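Local atomic coordinates of charybdin (Charybdis maritima, PDB entry 2B7U), a protein that belongs to the ribosome-inactivating proteins, a family best known from plants, whose fold joins a mixed beta-sheet to a largely helical region. Residues A[60-65]-A[140-145]; A[84-89]-A[144-149]; A[172-177]-A[192-197]; A[196-201]-A[223-228]. One frame throughout, in Å; residues are numbered along the deposited sequence. Where two conformers were deposited one is given.

Overall arrangement
Interactions 1 and 2 both use helix 135-147 and have centres 9 Å apart; the first sets it on strand 56-64 of the mixed sheet, the second sets its C-terminal end on the loop between strands 80-84 and 91-93. Interactions 3 and 4 share helix 192-199, also with centres 9 Å apart, and touch directly. The centres of interactions 2 and 4 are 36 Å apart, on opposite sides of the chain's centre. Interaction 1 is buried and apolar, without cross-segment hydrogen bonds. The others are partly buried: interaction 3, built round a methionine, has no exposed residue among those touching, whereas 2 and 4 do, and each adds one hydrogen bond from a loop or turn N-H, to a carbonyl and a carboxylate respectively.

Interaction 1 (A[60-65]-A[140-145]); sequences LKLTFR and DAVSKL
Leu62 and Val142 mark the closest backbone approach, with Leu62 CA and Val142 CA 6.7 Å apart. Here strand 60-64 and helix 140-145 run nearly crosswise: their axes come within 8.2 Å and their directions differ by 103°. The helix therefore meets the strand over a short length, and alternate residues, Leu62 and Phe64, direct their CB atoms at it while Thr63 faces the other way. Val142 is central to the contact, a methyl for each of the two strand side chains. Its CG1 lies 3.9 Å from Leu62 CB, and its CG2 reaches the next inward-facing residue, 4.1 Å from Phe64 CB. A chi1 of -11° nearly eclipses CG1 with the backbone N of Val142, which suggests a strained or imperfectly defined rotamer. Phe64, with CG anti to its own N (chi1 178°), carries its ring past Val142 toward Ser143, whose OG sits at the ring edge, near its plane, 4.3 Å from Phe64 CD2. That hydroxyl is bonded to Gln139 O, one helical turn back. Strands 7-15 and 67-74 flank the strand and pair with its backbone. With no hydrogen bond between the two segments, adhesion here rests on dispersion and the exclusion of water.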
loop_
_atom_site.group_PDB
_atom_site.type_symbol
_atom_site.label_atom_id
_atom_site.label_comp_id
_atom_site.label_asym_id
_atom_site.label_seq_id
_atom_site.Cartn_x
_atom_site.Cartn_y
_atom_site.Cartn_z
ATOM N N LEU A 60 4.006 -5.263 9.260
ATOM C CA LEU A 60 5.203 -5.220 8.428
ATOM C C LEU A 60 6.339 -4.736 9.321
ATOM O O LEU A 60 6.358 -3.589 9.723
ATOM C CB LEU A 60 4.998 -4.257 7.257
ATOM C CG LEU A 60 6.223 -3.892 6.424
ATOM C CD1 LEU A 60 6.831 -5.117 5.762
ATOM C CD2 LEU A 60 5.871 -2.793 5.398
ATOM N N LYS A 61 7.268 -5.630 9.632
ATOM C CA LYS A 61 8.389 -5.301 10.513
ATOM C C LYS A 61 9.614 -5.021 9.653
ATOM O O LYS A 61 10.016 -5.853 8.825
ATOM C CB LYS A 61 8.656 -6.459 11.480
ATOM C CG LYS A 61 9.659 -6.151 12.586
ATOM C CD LYS A 61 9.419 -7.150 13.732
ATOM C CE LYS A 61 10.489 -7.174 14.769
ATOM N NZ LYS A 61 10.274 -8.345 15.690
ATOM N N LEU A 62 10.193 -3.837 9.822
ATOM C CA LEU A 62 11.333 -3.406 9.024
ATOM C C LEU A 62 12.495 -3.142 9.955
ATOM O O LEU A 62 12.338 -2.433 10.927
ATOM C CB LEU A 62 11.004 -2.129 8.265
ATOM C CG LEU A 62 9.826 -2.195 7.297
ATOM C CD1 LEU A 62 9.575 -0.812 6.688
ATOM C CD2 LEU A 62 10.036 -3.220 6.234
ATOM N N THR A 63 13.649 -3.699 9.620
ATOM C CA THR A 63 14.810 -3.597 10.491
ATOM C C THR A 63 16.006 -3.110 9.692
ATOM O O THR A 63 16.200 -3.483 8.529
ATOM C CB THR A 63 15.115 -4.950 11.116
ATOM O OG1 THR A 63 14.055 -5.330 12.011
ATOM C CG2 THR A 63 16.378 -4.890 11.870
ATOM N N PHE A 64 16.829 -2.272 10.325
ATOM C CA PHE A 64 18.070 -1.823 9.730
ATOM C C PHE A 64 19.107 -1.583 10.813
ATOM O O PHE A 64 18.953 -0.660 11.609
ATOM C CB PHE A 64 17.869 -0.520 8.966
ATOM C CG PHE A 64 19.135 0.016 8.362
ATOM C CD1 PHE A 64 19.853 -0.749 7.468
ATOM C CD2 PHE A 64 19.604 1.265 8.692
ATOM C CE1 PHE A 64 21.028 -0.269 6.921
ATOM C CE2 PHE A 64 20.792 1.749 8.141
ATOM C CZ PHE A 64 21.486 0.990 7.261
ATOM N N ARG A 65 20.155 -2.397 10.826
ATOM C CA ARG A 65 21.282 -2.233 11.760
ATOM C C ARG A 65 20.817 -2.026 13.212
ATOM O O ARG A 65 21.258 -1.105 13.896
ATOM C CB ARG A 65 22.203 -1.088 11.314
ATOM C CG ARG A 65 22.887 -1.369 9.995
ATOM C CD ARG A 65 23.912 -0.309 9.616
ATOM N NE ARG A 65 24.609 -0.720 8.400
ATOM C CZ ARG A 65 25.141 0.106 7.497
ATOM N NH1 ARG A 65 25.760 -0.407 6.428
ATOM N NH2 ARG A 65 25.070 1.427 7.640
ATOM N N ASP A 140 16.673 5.349 6.048
ATOM C CA ASP A 140 16.382 6.555 6.816
ATOM C C ASP A 140 14.974 6.528 7.412
ATOM O O ASP A 140 14.737 6.977 8.533
ATOM C CB ASP A 140 16.554 7.792 5.933
ATOM C CG ASP A 140 17.960 7.947 5.405
ATOM O OD1 ASP A 140 18.914 7.426 6.046
ATOM O OD2 ASP A 140 18.112 8.586 4.335
ATOM N N ALA A 141 14.021 6.010 6.651
ATOM C CA ALA A 141 12.659 5.914 7.138
ATOM C C ALA A 141 12.544 5.025 8.349
ATOM O O ALA A 141 11.856 5.379 9.303
ATOM C CB ALA A 141 11.749 5.390 6.049
ATOM N N VAL A 142 13.179 3.862 8.340
ATOM C CA VAL A 142 13.068 3.037 9.565
ATOM C C VAL A 142 13.784 3.692 10.755
ATOM O O VAL A 142 13.273 3.668 11.868
ATOM C CB VAL A 142 13.276 1.469 9.416
ATOM C CG1 VAL A 142 13.316 0.966 7.955
ATOM C CG2 VAL A 142 14.307 0.920 10.323
ATOM N N SER A 143 14.921 4.342 10.514
ATOM C CA SER A 143 15.614 5.052 11.593
ATOM C C SER A 143 14.737 6.117 12.230
ATOM O O SER A 143 14.662 6.241 13.449
ATOM C CB SER A 143 16.895 5.693 11.066
ATOM O OG SER A 143 17.767 4.709 10.577
ATOM N N LYS A 144 14.048 6.895 11.401
ATOM C CA LYS A 144 13.208 7.951 11.923
ATOM C C LYS A 144 11.979 7.395 12.636
ATOM O O LYS A 144 11.613 7.857 13.698
ATOM C CB LYS A 144 12.783 8.893 10.803
ATOM C CG LYS A 144 13.922 9.699 10.233
ATOM C CD LYS A 144 14.440 10.738 11.205
ATOM C CE LYS A 144 15.504 11.640 10.542
ATOM N NZ LYS A 144 15.187 11.975 9.117
ATOM N N LEU A 145 11.330 6.394 12.052
ATOM C CA LEU A 145 10.138 5.850 12.672
ATOM C C LEU A 145 10.440 5.189 14.017
ATOM O O LEU A 145 9.634 5.281 14.954
ATOM C CB LEU A 145 9.402 4.900 11.702
ATOM C CG LEU A 145 8.708 5.603 10.524
ATOM C CD1 LEU A 145 8.283 4.594 9.485
ATOM C CD2 LEU A 145 7.532 6.461 10.982
#

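Interaction 2 (A[84-89]-A[144-149]); sequences QMQGAG and KLAVST
Gln86 N donates to Ala146 O, the one hydrogen bond between 84-89 and 144-149. It is 3.0 Å long and almost straight, with 175° at the hydrogen, and the N-H arrives in the carbonyl plane, on a lone pair. Met85 packs beside this bond. Its CG lies 3.8 Å from Leu145 O, and a bend at chi3 (75°) folds the methyl onto the backbone that follows the helix: Met85 CE is 3.4 Å from Val147 O and 4.2 Å from Thr149 CG2. The CG and CE groups of Met85 thus lie against successive carbonyl oxygens, in van der Waals contact. On the helix side Ala146 CB meets the amide of Gln86, at 3.6 Å from Gln86 OE1. The loop 84-89 is the connection of a beta-hairpin, joining the antiparallel strands 80-84 and 91-93, and it leans on the C-terminal end of helix 135-147. There Lys144 O accepts both Val147 N and Ser148 N, the latter at 2.7 Å. Gln86 is held by further partners: with CG anti to its backbone N (chi1 -176°) and the chain extended, it sends OE1 to Val68 N and NE2 to Gly66 O. Both ends of its amide are thereby fixed against the turn after strand 56-64 and the start of strand 67-74. Farther out, Arg154 NE binds Ser148 O while Met85 touches the arginine side chain, and Ser148 OG bonds with Asn150 N and Asp153 OD2.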
loop_
_atom_site.group_PDB
_atom_site.type_symbol
_atom_site.label_atom_id
_atom_site.label_comp_id
_atom_site.label_asym_id
_atom_site.label_seq_id
_atom_site.Cartn_x
_atom_site.Cartn_y
_atom_site.Cartn_z
ATOM N N GLN A 84 4.801 1.348 15.291
ATOM C CA GLN A 84 5.324 1.234 16.645
ATOM C C GLN A 84 6.734 1.804 16.767
ATOM O O GLN A 84 7.617 1.443 15.993
ATOM C CB GLN A 84 5.376 -0.227 17.056
ATOM C CG GLN A 84 5.642 -0.400 18.537
ATOM C CD GLN A 84 5.589 -1.826 19.010
ATOM O OE1 GLN A 84 5.100 -2.099 20.121
ATOM N NE2 GLN A 84 6.112 -2.732 18.216
ATOM N N MET A 85 6.939 2.640 17.783
ATOM C CA MET A 85 8.283 3.130 18.128
ATOM C C MET A 85 9.059 2.060 18.888
ATOM O O MET A 85 8.463 1.211 19.549
ATOM C CB MET A 85 8.185 4.394 18.959
ATOM C CG MET A 85 7.648 5.574 18.168
ATOM S SD MET A 85 7.498 7.098 19.090
ATOM C CE MET A 85 9.200 7.656 19.223
ATOM N N GLN A 86 10.392 2.119 18.803
ATOM C CA GLN A 86 11.261 1.061 19.319
ATOM C C GLN A 86 11.492 1.105 20.825
ATOM O O GLN A 86 11.542 0.055 21.461
ATOM C CB GLN A 86 12.618 1.094 18.610
ATOM C CG GLN A 86 13.563 -0.028 18.995
ATOM C CD GLN A 86 14.682 -0.213 18.003
ATOM O OE1 GLN A 86 14.755 0.484 16.998
ATOM N NE2 GLN A 86 15.577 -1.135 18.290
ATOM N N GLY A 87 11.635 2.298 21.386
ATOM C CA GLY A 87 12.059 2.461 22.777
ATOM C C GLY A 87 11.091 1.836 23.758
ATOM O O GLY A 87 11.437 0.894 24.484
ATOM N N ALA A 88 9.887 2.380 23.805
ATOM C CA ALA A 88 8.870 1.921 24.742
ATOM C C ALA A 88 7.834 0.998 24.080
ATOM O O ALA A 88 7.045 0.360 24.779
ATOM C CB ALA A 88 8.199 3.103 25.375
ATOM N N GLY A 89 7.833 0.914 22.745
ATOM C CA GLY A 89 6.820 0.130 22.021
ATOM C C GLY A 89 5.504 0.884 21.872
ATOM O O GLY A 89 4.455 0.269 21.720
ATOM N N LYS A 144 14.048 6.895 11.401
ATOM C CA LYS A 144 13.208 7.951 11.923
ATOM C C LYS A 144 11.979 7.395 12.636
ATOM O O LYS A 144 11.613 7.857 13.698
ATOM C CB LYS A 144 12.783 8.893 10.803
ATOM C CG LYS A 144 13.922 9.699 10.233
ATOM C CD LYS A 144 14.440 10.738 11.205
ATOM C CE LYS A 144 15.504 11.640 10.542
ATOM N NZ LYS A 144 15.187 11.975 9.117
ATOM N N LEU A 145 11.330 6.394 12.052
ATOM C CA LEU A 145 10.138 5.850 12.672
ATOM C C LEU A 145 10.440 5.189 14.017
ATOM O O LEU A 145 9.634 5.281 14.954
ATOM C CB LEU A 145 9.402 4.900 11.702
ATOM C CG LEU A 145 8.708 5.603 10.524
ATOM C CD1 LEU A 145 8.283 4.594 9.485
ATOM C CD2 LEU A 145 7.532 6.461 10.982
ATOM N N ALA A 146 11.621 4.595 14.121
ATOM C CA ALA A 146 12.054 3.967 15.375
ATOM C C ALA A 146 12.041 4.958 16.558
ATOM O O ALA A 146 11.681 4.584 17.673
ATOM C CB ALA A 146 13.434 3.360 15.216
ATOM N N VAL A 147 12.414 6.217 16.312
ATOM C CA VAL A 147 12.652 7.169 17.432
ATOM C C VAL A 147 12.099 8.578 17.319
ATOM O O VAL A 147 12.018 9.283 18.318
ATOM C CB VAL A 147 14.173 7.302 17.716
ATOM C CG1 VAL A 147 14.754 5.927 17.962
ATOM C CG2 VAL A 147 14.893 8.042 16.580
ATOM N N SER A 148 11.766 9.039 16.119
ATOM C CA SER A 148 11.474 10.468 15.975
ATOM C C SER A 148 10.124 10.844 16.569
ATOM O O SER A 148 9.175 10.103 16.441
ATOM C CB SER A 148 11.542 10.899 14.519
ATOM O OG SER A 148 11.289 12.302 14.428
ATOM N N THR A 149 10.038 12.007 17.226
ATOM C CA THR A 149 8.738 12.547 17.653
ATOM C C THR A 149 8.318 13.757 16.809
ATOM O O THR A 149 7.383 14.477 17.162
ATOM C CB THR A 149 8.736 12.961 19.129
ATOM O OG1 THR A 149 9.679 14.021 19.329
ATOM C CG2 THR A 149 9.070 11.782 20.015
#

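Interaction 3 (A[172-177]-A[192-197]); sequences VDIANH and QWMQND
Met194 reaches helix 172-177 because its side chain is fully extended beyond CG, which carries the thioether straight across the interface. Trp193 instead holds CG between its backbone N and carbonyl carbon (chi1 77°), and this brings the indole round beneath the methionine, with Met194 CG 3.7 Å above the ring plane and over its centre. The far end of Met194 enters between three residues of the facing helix. Its CE is 3.6 Å from Asp173 O, and its SD is 4.0 Å from Ile174 CG1 as the two side chains slide past each other in opposite directions. The sulfur also approaches His177 obliquely, 4.9 Å from the ring centroid, while His177 NE2 is fixed by a hydrogen bond to Lys189 O. Asp173 and Trp193 cross at about a right angle, with carboxylate and indole planes 60° apart; Asp173 OD2 lies at the ring edge, in plane, 3.9 Å from Trp193 CH2. The other carboxylate oxygen, Asp173 OD1, bonds to N4 of a bound MES. Tyr226 stacks on the indole face opposite Met194 CG. The axes of segments 172-177 and 192-197 approach to 10.7 Å, with directions 149° apart. Helices 172-180 and 192-199, on which they lie, form a roughly antiparallel pair joined by the 181-191 connection in the helical region of this ribosome-inactivating protein, bordering the MES site.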
loop_
_atom_site.group_PDB
_atom_site.type_symbol
_atom_site.label_atom_id
_atom_site.label_comp_id
_atom_site.label_asym_id
_atom_site.label_seq_id
_atom_site.Cartn_x
_atom_site.Cartn_y
_atom_site.Cartn_z
ATOM N N VAL A 172 2.371 -3.679 -10.468
ATOM C CA VAL A 172 3.549 -4.298 -11.056
ATOM C C VAL A 172 4.619 -3.293 -11.443
ATOM O O VAL A 172 5.802 -3.493 -11.130
ATOM C CB VAL A 172 3.120 -5.157 -12.296
ATOM C CG1 VAL A 172 4.337 -5.711 -13.038
ATOM C CG2 VAL A 172 2.173 -6.288 -11.824
ATOM N N ASP A 173 4.224 -2.229 -12.123
ATOM C CA ASP A 173 5.194 -1.273 -12.704
ATOM C C ASP A 173 5.884 -0.474 -11.597
ATOM O O ASP A 173 7.038 -0.049 -11.756
ATOM C CB ASP A 173 4.505 -0.317 -13.680
ATOM C CG ASP A 173 4.039 -1.013 -14.934
ATOM O OD1 ASP A 173 4.899 -1.598 -15.624
ATOM O OD2 ASP A 173 2.824 -0.996 -15.204
ATOM N N ILE A 174 5.179 -0.261 -10.491
ATOM C CA ILE A 174 5.722 0.465 -9.334
ATOM C C ILE A 174 6.750 -0.413 -8.616
ATOM O O ILE A 174 7.879 0.049 -8.335
ATOM C CB ILE A 174 4.612 0.990 -8.395
ATOM C CG1 ILE A 174 3.735 1.981 -9.163
ATOM C CG2 ILE A 174 5.211 1.688 -7.191
ATOM C CD1 ILE A 174 2.604 2.579 -8.375
ATOM N N ALA A 175 6.401 -1.676 -8.341
ATOM C CA ALA A 175 7.362 -2.627 -7.780
ATOM C C ALA A 175 8.617 -2.719 -8.636
ATOM O O ALA A 175 9.735 -2.682 -8.108
ATOM C CB ALA A 175 6.779 -3.989 -7.609
ATOM N N ASN A 176 8.432 -2.823 -9.942
ATOM C CA ASN A 176 9.583 -2.896 -10.876
ATOM C C ASN A 176 10.449 -1.657 -10.763
ATOM O O ASN A 176 11.694 -1.743 -10.698
ATOM C CB ASN A 176 9.127 -3.071 -12.330
ATOM C CG ASN A 176 8.606 -4.461 -12.625
ATOM O OD1 ASN A 176 8.845 -5.392 -11.860
ATOM N ND2 ASN A 176 7.904 -4.606 -13.750
ATOM N N HIS A 177 9.800 -0.493 -10.745
ATOM C CA HIS A 177 10.520 0.755 -10.743
ATOM C C HIS A 177 11.396 0.864 -9.515
ATOM O O HIS A 177 12.562 1.284 -9.588
ATOM C CB HIS A 177 9.559 1.944 -10.770
ATOM C CG HIS A 177 10.259 3.261 -10.726
ATOM N ND1 HIS A 177 10.938 3.775 -11.808
ATOM C CD2 HIS A 177 10.407 4.157 -9.725
ATOM C CE1 HIS A 177 11.476 4.935 -11.472
ATOM N NE2 HIS A 177 11.168 5.190 -10.218
ATOM N N GLN A 192 5.516 10.572 -12.555
ATOM C CA GLN A 192 4.200 11.167 -12.324
ATOM C C GLN A 192 3.071 10.262 -12.824
ATOM O O GLN A 192 2.001 10.206 -12.213
ATOM C CB GLN A 192 4.101 12.563 -12.969
ATOM C CG GLN A 192 2.884 13.363 -12.482
ATOM C CD GLN A 192 2.983 14.854 -12.794
ATOM O OE1 GLN A 192 2.459 15.694 -12.048
ATOM N NE2 GLN A 192 3.637 15.185 -13.896
ATOM N N TRP A 193 3.292 9.537 -13.917
ATOM C CA TRP A 193 2.234 8.680 -14.446
ATOM C C TRP A 193 1.869 7.563 -13.464
ATOM O O TRP A 193 0.708 7.133 -13.377
ATOM C CB TRP A 193 2.597 8.129 -15.818
ATOM C CG TRP A 193 3.578 6.999 -15.894
ATOM C CD1 TRP A 193 4.938 7.095 -16.069
ATOM C CD2 TRP A 193 3.276 5.607 -15.847
ATOM N NE1 TRP A 193 5.488 5.835 -16.127
ATOM C CE2 TRP A 193 4.489 4.905 -16.001
ATOM C CE3 TRP A 193 2.098 4.878 -15.692
ATOM C CZ2 TRP A 193 4.546 3.515 -15.999
ATOM C CZ3 TRP A 193 2.165 3.500 -15.705
ATOM C CH2 TRP A 193 3.377 2.838 -15.851
ATOM N N MET A 194 2.869 7.078 -12.732
ATOM C CA MET A 194 2.634 6.060 -11.704
ATOM C C MET A 194 1.842 6.638 -10.530
ATOM O O MET A 194 0.995 5.954 -9.952
ATOM C CB MET A 194 3.950 5.441 -11.239
ATOM C CG MET A 194 4.603 4.640 -12.308
ATOM S SD MET A 194 6.109 3.815 -11.771
ATOM C CE MET A 194 6.642 3.154 -13.355
ATOM N N GLN A 195 2.091 7.882 -10.157
ATOM C CA GLN A 195 1.225 8.536 -9.166
ATOM C C GLN A 195 -0.211 8.741 -9.682
ATOM O O GLN A 195 -1.218 8.328 -9.067
ATOM C CB GLN A 195 1.817 9.885 -8.768
ATOM C CG GLN A 195 0.971 10.602 -7.731
ATOM C CD GLN A 195 1.398 12.025 -7.536
ATOM O OE1 GLN A 195 1.438 12.810 -8.484
ATOM N NE2 GLN A 195 1.719 12.375 -6.312
ATOM N N ASN A 196 -0.338 9.362 -10.840
ATOM C CA ASN A 196 -1.629 9.862 -11.269
ATOM C C ASN A 196 -2.487 8.869 -12.039
ATOM O O ASN A 196 -3.748 8.908 -11.989
ATOM C CB ASN A 196 -1.434 11.089 -12.153
ATOM C CG ASN A 196 -0.850 12.269 -11.425
ATOM O OD1 ASN A 196 -0.346 13.207 -12.060
ATOM N ND2 ASN A 196 -0.931 12.263 -10.110
ATOM N N ASP A 197 -1.839 8.043 -12.845
ATOM C CA ASP A 197 -2.568 7.073 -13.651
ATOM C C ASP A 197 -2.797 5.789 -12.856
ATOM O O ASP A 197 -3.833 5.146 -13.013
ATOM C CB ASP A 197 -1.854 6.730 -14.957
ATOM C CG ASP A 197 -1.500 7.946 -15.791
ATOM O OD1 ASP A 197 -1.558 9.099 -15.279
ATOM O OD2 ASP A 197 -1.094 7.729 -16.951
#

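Interaction 4 (A[196-201]-A[223-228]); sequences NDLEKN and QTIYGK
Leu198 and Ile225 cross at about a right angle, the branch CD2 of Leu198 meeting CG2 of Ile225 at 3.9 Å. Ile225 holds CG2 anti to its backbone N, and this methyl lies between two helix residues, since it is also 4.1 Å from Asp197 CB. Phe239 touches both Leu198 and Ile225, extending the apolar patch, and Phe205 of helix 202-214 adds to it on the Ile225 side. Asp197 stands beside this patch, with its carboxylate turned toward the backbone that follows Ile225. Tyr226 N donates to Asp197 OD2 at 2.9 Å with 159° at the hydrogen, meeting the oxygen nearly end-on to its C-O bond. Water 1 donates to the same Asp197 OD2 at 2.7 Å and accepts from Gly227 N at 2.9 Å. Both N-H groups belong to the two central residues of a type I' turn, Ile225 to Lys228, whose ends pair by Ile225 N to Lys228 O and Lys228 N to Ile225 O bonds, as in a two-residue beta-hairpin. One carboxylate oxygen thus holds the turn directly and through water, a donor-rich setting that would probably stabilise its negative charge, while hydrophobic contact alongside seats the hairpin on the helix.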
loop_
_atom_site.group_PDB
_atom_site.type_symbol
_atom_site.label_atom_id
_atom_site.label_comp_id
_atom_site.label_asym_id
_atom_site.label_seq_id
_atom_site.Cartn_x
_atom_site.Cartn_y
_atom_site.Cartn_z
ATOM N N ASN A 196 -0.338 9.362 -10.840
ATOM C CA ASN A 196 -1.629 9.862 -11.269
ATOM C C ASN A 196 -2.487 8.869 -12.039
ATOM O O ASN A 196 -3.748 8.908 -11.989
ATOM C CB ASN A 196 -1.434 11.089 -12.153
ATOM C CG ASN A 196 -0.850 12.269 -11.425
ATOM O OD1 ASN A 196 -0.346 13.207 -12.060
ATOM N ND2 ASN A 196 -0.931 12.263 -10.110
ATOM N N ASP A 197 -1.839 8.043 -12.845
ATOM C CA ASP A 197 -2.568 7.073 -13.651
ATOM C C ASP A 197 -2.797 5.789 -12.856
ATOM O O ASP A 197 -3.833 5.146 -13.013
ATOM C CB ASP A 197 -1.854 6.730 -14.957
ATOM C CG ASP A 197 -1.500 7.946 -15.791
ATOM O OD1 ASP A 197 -1.558 9.099 -15.279
ATOM O OD2 ASP A 197 -1.094 7.729 -16.951
ATOM N N LEU A 198 -1.817 5.389 -12.048
ATOM C CA LEU A 198 -1.936 4.146 -11.291
ATOM C C LEU A 198 -2.444 4.355 -9.878
ATOM O O LEU A 198 -3.561 3.960 -9.559
ATOM C CB LEU A 198 -0.602 3.398 -11.260
ATOM C CG LEU A 198 -0.055 2.984 -12.627
ATOM C CD1 LEU A 198 1.222 2.178 -12.461
ATOM C CD2 LEU A 198 -1.081 2.171 -13.409
ATOM N N GLU A 199 -1.626 4.969 -9.023
ATOM C CA GLU A 199 -1.938 5.012 -7.586
ATOM C C GLU A 199 -3.304 5.589 -7.298
ATOM O O GLU A 199 -4.036 5.039 -6.489
ATOM C CB GLU A 199 -0.863 5.736 -6.793
ATOM C CG GLU A 199 0.483 5.053 -6.869
ATOM C CD GLU A 199 1.558 5.686 -6.023
ATOM O OE1 GLU A 199 1.279 6.696 -5.322
ATOM O OE2 GLU A 199 2.696 5.158 -6.066
ATOM N N LYS A 200 -3.646 6.676 -7.961
ATOM C CA LYS A 200 -4.927 7.332 -7.692
ATOM C C LYS A 200 -6.128 6.533 -8.163
ATOM O O LYS A 200 -7.254 6.848 -7.752
ATOM C CB LYS A 200 -4.930 8.751 -8.260
ATOM C CG LYS A 200 -4.092 9.820 -7.508
ATOM C CD LYS A 200 -3.092 9.319 -6.482
ATOM C CE LYS A 200 -3.725 9.057 -5.117
ATOM N NZ LYS A 200 -3.128 7.860 -4.406
ATOM N N ASN A 201 -5.887 5.521 -8.998
ATOM C CA ASN A 201 -6.973 4.774 -9.670
ATOM C C ASN A 201 -7.079 3.317 -9.206
ATOM O O ASN A 201 -7.831 2.539 -9.790
ATOM C CB ASN A 201 -6.750 4.793 -11.173
ATOM C CG ASN A 201 -7.018 6.158 -11.777
ATOM O OD1 ASN A 201 -6.259 6.644 -12.641
ATOM N ND2 ASN A 201 -8.082 6.793 -11.330
ATOM N N GLN A 223 -9.393 2.849 -20.739
ATOM C CA GLN A 223 -8.666 3.756 -19.872
ATOM C C GLN A 223 -7.358 4.123 -20.554
ATOM O O GLN A 223 -6.835 3.350 -21.343
ATOM C CB GLN A 223 -8.371 3.066 -18.550
ATOM C CG GLN A 223 -9.620 2.549 -17.864
ATOM C CD GLN A 223 -10.503 3.644 -17.364
ATOM O OE1 GLN A 223 -10.049 4.545 -16.655
ATOM N NE2 GLN A 223 -11.779 3.602 -17.743
ATOM N N THR A 224 -6.831 5.294 -20.242
ATOM C CA THR A 224 -5.522 5.681 -20.752
ATOM C C THR A 224 -4.531 5.649 -19.597
ATOM O O THR A 224 -4.739 6.304 -18.568
ATOM C CB THR A 224 -5.600 7.067 -21.393
ATOM O OG1 THR A 224 -6.524 7.025 -22.482
ATOM C CG2 THR A 224 -4.241 7.479 -21.908
ATOM N N ILE A 225 -3.418 4.937 -19.798
ATOM C CA ILE A 225 -2.333 4.815 -18.809
ATOM C C ILE A 225 -1.004 5.000 -19.533
ATOM O O ILE A 225 -0.781 4.360 -20.555
ATOM C CB ILE A 225 -2.327 3.441 -18.106
ATOM C CG1 ILE A 225 -3.636 3.241 -17.343
ATOM C CG2 ILE A 225 -1.117 3.315 -17.175
ATOM C CD1 ILE A 225 -3.801 1.876 -16.693
ATOM N N TYR A 226 -0.156 5.869 -18.995
ATOM C CA TYR A 226 1.153 6.179 -19.602
ATOM C C TYR A 226 0.990 6.494 -21.092
ATOM O O TYR A 226 1.806 6.077 -21.914
ATOM C CB TYR A 226 2.107 4.994 -19.433
ATOM C CG TYR A 226 3.596 5.291 -19.523
ATOM C CD1 TYR A 226 4.503 4.262 -19.742
ATOM C CD2 TYR A 226 4.096 6.569 -19.368
ATOM C CE1 TYR A 226 5.869 4.505 -19.803
ATOM C CE2 TYR A 226 5.465 6.822 -19.437
ATOM C CZ TYR A 226 6.343 5.783 -19.650
ATOM O OH TYR A 226 7.714 6.041 -19.725
ATOM N N GLY A 227 -0.056 7.240 -21.432
ATOM C CA GLY A 227 -0.293 7.660 -22.800
ATOM C C GLY A 227 -0.775 6.586 -23.768
ATOM O O GLY A 227 -0.871 6.834 -24.977
ATOM N N LYS A 228 -1.121 5.409 -23.247
ATOM C CA LYS A 228 -1.565 4.282 -24.059
ATOM C C LYS A 228 -3.001 3.930 -23.700
ATOM O O LYS A 228 -3.362 3.969 -22.522
ATOM C CB LYS A 228 -0.713 3.062 -23.780
ATOM C CG LYS A 228 0.746 3.210 -24.101
ATOM C CD LYS A 228 1.573 2.019 -23.546
ATOM C CE LYS A 228 0.915 0.622 -23.729
ATOM N NZ LYS A 228 0.219 0.036 -22.499
HETATM O O HOH W 1 -1.797 8.412 -19.416
#